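Local structure of immunoreactive 84kD antigen PG93 (Porphyromonas gingivalis, 5M11) at residues A[634-639]-A[650-655]. The protein serves as an essential cell-surface component of the type-IX secretion system and binds calcium and zinc ions. Numbering follows the deposited sequence.
Sequences NNILSL and IGTADG. With CA (calcium ion), chain L.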
loop_
_atom_site.group_PDB
_atom_site.type_symbol
_atom_site.label_atom_id
_atom_site.label_comp_id
_atom_site.label_asym_id
_atom_site.label_seq_id
_atom_site.Cartn_x
_atom_site.Cartn_y
_atom_site.Cartn_z
ATOM N N ASN A 634 4.383 -0.498 -8.463
ATOM C CA ASN A 634 4.710 -1.575 -9.413
ATOM C C ASN A 634 5.106 -2.862 -8.656
ATOM O O ASN A 634 5.170 -3.925 -9.272
ATOM C CB ASN A 634 5.835 -1.160 -10.381
ATOM C CG ASN A 634 5.464 -0.092 -11.388
ATOM O OD1 ASN A 634 4.328 -0.016 -11.868
ATOM N ND2 ASN A 634 6.443 0.725 -11.772
ATOM N N ASN A 635 5.385 -2.759 -7.331
ATOM C CA ASN A 635 5.726 -3.896 -6.484
ATOM C C ASN A 635 4.452 -4.342 -5.739
ATOM O O ASN A 635 4.019 -3.697 -4.772
ATOM C CB ASN A 635 6.899 -3.573 -5.535
ATOM C CG ASN A 635 7.359 -4.706 -4.623
ATOM O OD1 ASN A 635 6.894 -5.864 -4.682
ATOM N ND2 ASN A 635 8.295 -4.386 -3.738
ATOM N N ILE A 636 3.832 -5.433 -6.257
ATOM C CA ILE A 636 2.607 -6.051 -5.748
ATOM C C ILE A 636 2.994 -7.294 -4.963
ATOM O O ILE A 636 3.693 -8.155 -5.484
ATOM C CB ILE A 636 1.593 -6.376 -6.890
ATOM C CG1 ILE A 636 1.408 -5.175 -7.847
ATOM C CG2 ILE A 636 0.231 -6.874 -6.313
ATOM C CD1 ILE A 636 0.793 -5.519 -9.167
ATOM N N LEU A 637 2.522 -7.384 -3.720
ATOM C CA LEU A 637 2.840 -8.457 -2.779
ATOM C C LEU A 637 1.815 -9.587 -2.788
ATOM O O LEU A 637 2.188 -10.745 -2.558
ATOM C CB LEU A 637 2.944 -7.862 -1.358
ATOM C CG LEU A 637 4.339 -7.386 -0.933
ATOM C CD1 LEU A 637 4.747 -6.099 -1.637
ATOM C CD2 LEU A 637 4.412 -7.207 0.560
ATOM N N SER A 638 0.520 -9.238 -3.021
ATOM C CA SER A 638 -0.602 -10.173 -3.028
ATOM C C SER A 638 -1.758 -9.748 -3.960
ATOM O O SER A 638 -1.849 -8.594 -4.382
ATOM C CB SER A 638 -1.137 -10.345 -1.610
ATOM O OG SER A 638 -1.464 -9.100 -1.016
ATOM N N LEU A 639 -2.636 -10.723 -4.262
ATOM C CA LEU A 639 -3.870 -10.642 -5.048
ATOM C C LEU A 639 -5.014 -11.464 -4.356
ATOM O O LEU A 639 -4.742 -12.366 -3.545
ATOM C CB LEU A 639 -3.646 -11.159 -6.491
ATOM C CG LEU A 639 -2.794 -10.331 -7.466
ATOM C CD1 LEU A 639 -2.716 -11.005 -8.810
ATOM C CD2 LEU A 639 -3.304 -8.888 -7.623
ATOM N N ILE A 650 -5.830 -5.716 -4.809
ATOM C CA ILE A 650 -4.413 -5.644 -5.179
ATOM C C ILE A 650 -3.644 -5.140 -3.986
ATOM O O ILE A 650 -3.771 -3.970 -3.638
ATOM C CB ILE A 650 -4.197 -4.738 -6.450
ATOM C CG1 ILE A 650 -5.108 -5.160 -7.644
ATOM C CG2 ILE A 650 -2.729 -4.665 -6.870
ATOM C CD1 ILE A 650 -5.609 -3.971 -8.550
ATOM N N GLY A 651 -2.887 -6.028 -3.356
ATOM C CA GLY A 651 -2.067 -5.656 -2.217
ATOM C C GLY A 651 -0.728 -5.132 -2.679
ATOM O O GLY A 651 0.196 -5.924 -2.870
ATOM N N THR A 652 -0.610 -3.813 -2.939
ATOM C CA THR A 652 0.683 -3.257 -3.381
ATOM C C THR A 652 1.547 -2.970 -2.157
ATOM O O THR A 652 1.040 -2.932 -1.033
ATOM C CB THR A 652 0.559 -1.998 -4.294
ATOM O OG1 THR A 652 0.016 -0.876 -3.583
ATOM C CG2 THR A 652 -0.212 -2.263 -5.576
ATOM N N ALA A 653 2.846 -2.738 -2.381
ATOM C CA ALA A 653 3.790 -2.414 -1.308
ATOM C C ALA A 653 3.393 -1.097 -0.596
ATOM O O ALA A 653 3.780 -0.871 0.555
ATOM C CB ALA A 653 5.203 -2.315 -1.877
ATOM N N ASP A 654 2.581 -0.264 -1.283
ATOM C CA ASP A 654 2.073 1.018 -0.803
ATOM C C ASP A 654 0.557 0.965 -0.465
ATOM O O ASP A 654 -0.097 2.000 -0.450
ATOM C CB ASP A 654 2.364 2.124 -1.839
ATOM C CG ASP A 654 3.803 2.599 -1.812
ATOM O OD1 ASP A 654 4.116 3.496 -0.996
ATOM O OD2 ASP A 654 4.624 2.059 -2.590
ATOM N N GLY A 655 0.017 -0.220 -0.184
ATOM C CA GLY A 655 -1.386 -0.354 0.202
ATOM C C GLY A 655 -2.353 -1.063 -0.730
ATOM O O GLY A 655 -2.011 -1.436 -1.852
HETATM CA CA CA L . 6.088 3.733 -3.494
#
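G651 O is the pivot of this antiparallel pairing: L637 N reaches it at 2.9 Å, nearly in line with the C=O bond, and S638 N adds a weak bond to the same oxygen. Two residues of 636-639 thus face one of 650-652, which makes a classic beta bulge. G651 N returns a bond to S638 O, from above the carbonyl plane; toward the turn, A653 N gives a 2.8 Å bond to N635 O, C=O...N angle 168°.

The side chains of I636, L639, I650 and T652 share one face of the sheet. A chi1 of -47° puts I636 CG1 beside the backbone N and leaves CG2 anti to it, where CG2 meets I650 CG2 at 3.7 Å, the two branched chains crossing at a slant, while I636 CG1 touches T652 CG2 at 4.0 Å. L639 lies alongside I650 and points the same way, CD2 against CG1. Strands 601-606 and 610-613 pack on I636 and L639. Nearer the turn, the CD1 methyl of L637 rests on A653 CB, 3.8 Å away. S638, on the other face, sets OG over G651 CA and hydrogen-bonds F316 O.

T652 to G655 form a type I turn. T652 OG1, placed between N and C by chi1 67°, donates in the carbonyl plane to G655 O at 2.7 Å; that oxygen also accepts T652 N, so two bonds grip it. On the same turn D654 OD2 holds a calcium ion at 2.4 Å. In the four-stranded antiparallel sheet, 636-642 lies outermost, then 647-652, then 655-660, with 13-16 on the far edge, consistent with a beta-propeller blade completed by a strand from the N-terminus; the calcium ligand sits on the turn leading into 655-660.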